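Local coordinates for clp gene regulator (ClgR) (Corynebacterium glutamicum, PDB 3F52), which probably binds regulatory DNA through a helix-turn-helix domain and activates transcription of clp protease genes, at residues L29-A32 and L33-F36; L58-L61 and E62-R65. One frame throughout, in Å; residues are numbered along the deposited sequence.

Contact 1: residues L29-A32 and L33-F36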
ATOM      1  N   LEU B  29      -4.567  -5.197   0.774  1.00 29.08           N
ATOM      2  CA  LEU B  29      -3.997  -4.952   2.096  1.00 30.62           C
ATOM      3  C   LEU B  29      -4.949  -5.371   3.208  1.00 30.11           C
ATOM      4  O   LEU B  29      -4.529  -5.965   4.218  1.00 29.35           O
ATOM      5  CB  LEU B  29      -3.690  -3.468   2.239  1.00 31.38           C
ATOM      6  CG  LEU B  29      -2.560  -2.864   3.051  1.00 36.77           C
ATOM      7  CD1 LEU B  29      -1.236  -3.517   2.665  1.00 37.91           C
ATOM      8  CD2 LEU B  29      -2.480  -1.307   2.810  1.00 34.86           C
ATOM      9  N   GLY B  30      -6.239  -5.050   3.040  1.00 28.96           N
ATOM     10  CA  GLY B  30      -7.231  -5.481   4.054  1.00 28.71           C
ATOM     11  C   GLY B  30      -7.312  -6.995   4.185  1.00 28.81           C
ATOM     12  O   GLY B  30      -7.400  -7.539   5.284  1.00 29.19           O
ATOM     13  N   ALA B  31      -7.291  -7.687   3.057  1.00 28.88           N
ATOM     14  CA  ALA B  31      -7.346  -9.150   3.044  1.00 29.42           C
ATOM     15  C   ALA B  31      -6.096  -9.738   3.724  1.00 29.07           C
ATOM     16  O   ALA B  31      -6.200 -10.721   4.469  1.00 29.15           O
ATOM     17  CB  ALA B  31      -7.492  -9.666   1.631  1.00 29.52           C
ATOM     18  N   ALA B  32      -4.934  -9.119   3.488  1.00 29.29           N
ATOM     19  CA  ALA B  32      -3.669  -9.541   4.119  1.00 29.79           C
ATOM     20  C   ALA B  32      -3.772  -9.375   5.647  1.00 30.19           C
ATOM     21  O   ALA B  32      -3.493 -10.303   6.401  1.00 29.68           O
ATOM     22  CB  ALA B  32      -2.517  -8.736   3.567  1.00 29.82           C
ATOM     23  N   LEU B  33      -4.201  -8.190   6.080  1.00 29.83           N
ATOM     24  CA  LEU B  33      -4.373  -7.905   7.514  1.00 31.20           C
ATOM     25  C   LEU B  33      -5.298  -8.907   8.165  1.00 30.84           C
ATOM     26  O   LEU B  33      -4.995  -9.420   9.247  1.00 30.94           O
ATOM     27  CB  LEU B  33      -4.896  -6.487   7.722  1.00 30.72           C
ATOM     28  CG  LEU B  33      -3.862  -5.361   7.489  1.00 31.81           C
ATOM     29  CD1 LEU B  33      -4.567  -4.017   7.348  1.00 33.11           C
ATOM     30  CD2 LEU B  33      -2.786  -5.311   8.614  1.00 31.72           C
ATOM     31  N   ARG B  34      -6.413  -9.207   7.508  1.00 31.28           N
ATOM     32  CA  ARG B  34      -7.357 -10.198   8.034  1.00 32.97           C
ATOM     33  C   ARG B  34      -6.691 -11.573   8.205  1.00 32.59           C
ATOM     34  O   ARG B  34      -6.860 -12.245   9.232  1.00 31.52           O
ATOM     35  CB  ARG B  34      -8.588 -10.324   7.132  1.00 32.96           C
ATOM     36  CG  ARG B  34      -9.642 -11.292   7.721  1.00 35.47           C
ATOM     37  CD  ARG B  34     -10.787 -11.620   6.745  1.00 36.91           C
ATOM     38  NE  ARG B  34     -11.348 -10.439   6.076  1.00 45.00           N
ATOM     39  CZ  ARG B  34     -11.206 -10.169   4.768  1.00 46.48           C
ATOM     40  NH1 ARG B  34     -11.754  -9.068   4.267  1.00 47.13           N
ATOM     41  NH2 ARG B  34     -10.539 -11.014   3.953  1.00 43.87           N
ATOM     42  N   SER B  35      -5.906 -11.980   7.207  1.00 32.68           N
ATOM     43  CA  SER B  35      -5.236 -13.269   7.302  1.00 33.96           C
ATOM     44  C   SER B  35      -4.153 -13.285   8.413  1.00 33.19           C
ATOM     45  O   SER B  35      -4.036 -14.287   9.123  1.00 35.00           O
ATOM     46  CB  SER B  35      -4.724 -13.759   5.935  1.00 33.97           C
ATOM     47  OG  SER B  35      -3.473 -13.210   5.639  1.00 40.15           O
ATOM     48  N   PHE B  36      -3.421 -12.184   8.613  1.00 32.74           N
ATOM     49  CA  PHE B  36      -2.444 -12.099   9.708  1.00 31.81           C
ATOM     50  C   PHE B  36      -3.155 -12.146  11.064  1.00 32.15           C
ATOM     51  O   PHE B  36      -2.652 -12.743  12.022  1.00 31.44           O
ATOM     52  CB  PHE B  36      -1.600 -10.824   9.632  1.00 31.74           C
ATOM     53  CG  PHE B  36      -0.383 -10.935   8.739  1.00 32.24           C
ATOM     54  CD1 PHE B  36      -0.506 -10.847   7.346  1.00 31.78           C
ATOM     55  CD2 PHE B  36       0.884 -11.122   9.284  1.00 34.16           C
ATOM     56  CE1 PHE B  36       0.624 -10.934   6.504  1.00 29.97           C
ATOM     57  CE2 PHE B  36       2.035 -11.205   8.456  1.00 32.92           C
ATOM     58  CZ  PHE B  36       1.894 -11.118   7.062  1.00 32.33           C
TER
HETATM   59  O   HOH W   1      -8.003 -12.600   4.175  1.00 35.91           O

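Contact 2: residues L58-L61 and E62-R65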
ATOM      1  N   LEU B  58     -11.735  -1.125  11.885  1.00 29.55           N
ATOM      2  CA  LEU B  58     -10.901  -2.256  11.522  1.00 29.40           C
ATOM      3  C   LEU B  58     -11.594  -3.145  10.503  1.00 28.73           C
ATOM      4  O   LEU B  58     -10.954  -3.620   9.558  1.00 28.63           O
ATOM      5  CB  LEU B  58     -10.511  -3.080  12.762  1.00 29.94           C
ATOM      6  CG  LEU B  58      -9.569  -4.256  12.448  1.00 29.01           C
ATOM      7  CD1 LEU B  58      -8.283  -3.840  11.691  1.00 32.13           C
ATOM      8  CD2 LEU B  58      -9.221  -5.050  13.714  1.00 29.80           C
ATOM      9  N   SER B  59     -12.888  -3.382  10.709  1.00 27.71           N
ATOM     10  CA  SER B  59     -13.661  -4.227   9.810  1.00 27.98           C
ATOM     11  C   SER B  59     -13.657  -3.622   8.397  1.00 27.66           C
ATOM     12  O   SER B  59     -13.400  -4.327   7.407  1.00 27.53           O
ATOM     13  CB  SER B  59     -15.079  -4.385  10.324  1.00 28.48           C
ATOM     14  OG  SER B  59     -15.861  -5.126   9.402  1.00 30.29           O
ATOM     15  N   GLU B  60     -13.935  -2.317   8.311  1.00 27.28           N
ATOM     16  CA  GLU B  60     -13.886  -1.592   7.021  1.00 27.39           C
ATOM     17  C   GLU B  60     -12.483  -1.592   6.391  1.00 27.87           C
ATOM     18  O   GLU B  60     -12.346  -1.758   5.178  1.00 27.48           O
ATOM     19  CB  GLU B  60     -14.443  -0.170   7.163  1.00 28.57           C
ATOM     20  CG  GLU B  60     -15.964  -0.195   7.288  1.00 27.48           C
ATOM     21  CD  GLU B  60     -16.527   1.100   7.788  1.00 35.04           C
ATOM     22  OE1 GLU B  60     -15.727   2.060   7.973  1.00 38.80           O
ATOM     23  OE2 GLU B  60     -17.765   1.148   8.013  1.00 33.08           O
ATOM     24  N   LEU B  61     -11.440  -1.457   7.216  1.00 27.28           N
ATOM     25  CA  LEU B  61     -10.062  -1.595   6.706  1.00 28.69           C
ATOM     26  C   LEU B  61      -9.843  -2.995   6.098  1.00 28.42           C
ATOM     27  O   LEU B  61      -9.329  -3.131   4.965  1.00 28.13           O
ATOM     28  CB  LEU B  61      -9.047  -1.328   7.829  1.00 28.57           C
ATOM     29  CG  LEU B  61      -7.562  -1.546   7.491  1.00 30.54           C
ATOM     30  CD1 LEU B  61      -7.156  -0.739   6.234  1.00 33.91           C
ATOM     31  CD2 LEU B  61      -6.661  -1.179   8.695  1.00 29.62           C
ATOM     32  N   GLU B  62     -10.230  -4.026   6.860  1.00 27.33           N
ATOM     33  CA  GLU B  62     -10.086  -5.419   6.407  1.00 28.65           C
ATOM     34  C   GLU B  62     -10.885  -5.715   5.140  1.00 28.03           C
ATOM     35  O   GLU B  62     -10.446  -6.510   4.300  1.00 28.71           O
ATOM     36  CB  GLU B  62     -10.481  -6.406   7.498  1.00 27.86           C
ATOM     37  CG  GLU B  62      -9.500  -6.450   8.656  1.00 28.09           C
ATOM     38  CD  GLU B  62      -9.820  -7.546   9.690  1.00 30.47           C
ATOM     39  OE1 GLU B  62     -10.899  -8.169   9.621  1.00 33.76           O
ATOM     40  OE2 GLU B  62      -8.969  -7.789  10.570  1.00 30.56           O
ATOM     41  N   ARG B  63     -12.020  -5.025   4.979  1.00 27.77           N
ATOM     42  CA  ARG B  63     -12.863  -5.214   3.802  1.00 27.59           C
ATOM     43  C   ARG B  63     -12.503  -4.324   2.596  1.00 27.45           C
ATOM     44  O   ARG B  63     -13.209  -4.342   1.593  1.00 27.42           O
ATOM     45  CB  ARG B  63     -14.347  -5.053   4.179  1.00 27.70           C
ATOM     46  CG  ARG B  63     -14.873  -6.297   4.904  1.00 31.02           C
ATOM     47  CD  ARG B  63     -16.367  -6.232   5.156  1.00 33.87           C
ATOM     48  NE  ARG B  63     -16.703  -5.242   6.174  1.00 33.85           N
ATOM     49  CZ  ARG B  63     -17.175  -4.026   5.925  1.00 33.64           C
ATOM     50  NH1 ARG B  63     -17.452  -3.222   6.955  1.00 35.22           N
ATOM     51  NH2 ARG B  63     -17.391  -3.617   4.672  1.00 30.40           N
ATOM     52  N   GLY B  64     -11.421  -3.552   2.701  1.00 26.08           N
ATOM     53  CA  GLY B  64     -10.961  -2.724   1.576  1.00 26.06           C
ATOM     54  C   GLY B  64     -11.822  -1.510   1.399  1.00 25.83           C
ATOM     55  O   GLY B  64     -12.004  -1.011   0.285  1.00 25.25           O
ATOM     56  N   ARG B  65     -12.370  -1.015   2.513  1.00 26.03           N
ATOM     57  CA  ARG B  65     -13.242   0.166   2.457  1.00 26.73           C
ATOM     58  C   ARG B  65     -12.694   1.372   3.216  1.00 27.92           C
ATOM     59  O   ARG B  65     -13.421   2.360   3.444  1.00 28.63           O
ATOM     60  CB  ARG B  65     -14.642  -0.202   2.949  1.00 25.71           C
ATOM     61  CG  ARG B  65     -15.262  -1.397   2.172  1.00 25.38           C
ATOM     62  CD  ARG B  65     -15.521  -0.985   0.691  1.00 23.89           C
ATOM     63  NE  ARG B  65     -16.087  -2.072  -0.107  1.00 23.56           N
ATOM     64  CZ  ARG B  65     -15.415  -2.764  -1.029  1.00 21.08           C
ATOM     65  NH1 ARG B  65     -16.038  -3.748  -1.695  1.00 23.83           N
ATOM     66  NH2 ARG B  65     -14.149  -2.477  -1.279  1.00 21.38           N
TER

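Contact 1: residues L29-A32 and L33-F36
A32 and F36 meet one turn apart on helix 25-40, and one carbonyl carries most of the meeting. A32 O accepts the N-H of F36 at 2.9 Å, almost straight on, with an N-H...O angle of 160°. The same oxygen lies at the edge of the F36 ring, near its plane, where CD1 of F36 comes to 3.2 Å from it. The ring reaches that place because CG is set beside the backbone N and anti to the carbonyl carbon (chi1 -86°), which swings the ring back along the helix. S35 OG lies 3.0 Å from A32 O, a possible further bond, but the hydroxyl proton may point elsewhere. One step back, A31 O is bound by the N-H of S35 at 3.0 Å and also takes a bond from a water at 2.6 Å. That water makes a weak second link to R34 NH2. The R34 chain bends at chi3 (-47°), which folds the guanidinium back toward A31, its NH2 3.8 Å from A31 CA in an oblique approach. On the nonpolar side, L33 CG rests 3.4 Å from L29 O, the carbonyl that receives the N-H of L33. Beyond this turn, L29 and L33 face helices 70-80 and 84-92, and L33 also reaches L61. The bound water and R34, which packs on E62 of helix 55-62, line another flank, consistent with an amphipathic alpha-helix, here the first of the all-helical helix-turn-helix domain of the XRE family.

Contact 2: residues L58-L61 and E62-R65
R63 folds back over S59 and E60 as helix 55-62 ends. Its CB starts 3.4 Å from S59 O, the carbonyl that accepts the N-H of R63, and CG follows alongside the same oxygen. The chain then bends at chi3 (-71°), bringing NE to 3.3 Å from S59 OG in a weak hydrogen bond; NH1 makes a weaker, longer one to that hydroxyl. NH1 also lies 3.4 Å from E60 CG, while E60 CA sits over one guanidinium face, toward its rim. The carboxylate of E60 stays short of a salt bridge, its plane perpendicular to the guanidinium. On another flank, E62 OE2 passes 4.0 Å from L58 CG on its way to a salt bridge with R37, and R65 NH2 pairs with E27, both on helix 25-40. Beneath these side chains the backbone closes the helix: R65 N reaches back to E60 O at 2.8 Å, and G64 N binds L61 O at 3.1 Å from above the carbonyl plane. G64 makes the turn with a positive phi of 76°. Together these features form a Schellman motif closing the C-terminal end of the second helix of the helix-turn-helix, probably the DNA-recognition helix as in relatives.

Contact 1 lies in the middle of helix 25-40 and contact 2 at the C-terminal end of helix 55-62, their centres about 9 Å apart. They touch directly. R34 NH1 comes within 2.9 Å of E62 O, so the arginine that leans back over its own helix in contact 1 also reaches the last turn of the other. Deeper in, L33 CD1 meets L61 CD2 at 3.8 Å, joining the two helices through the core, and G30 O lies 4.0 Å from E62 CB. Both contacts belong to the helix-turn-helix domain: 29-36 gives helix 55-62 a surface to pack against, while 58-65 ends that helix and leads toward helix 70-80.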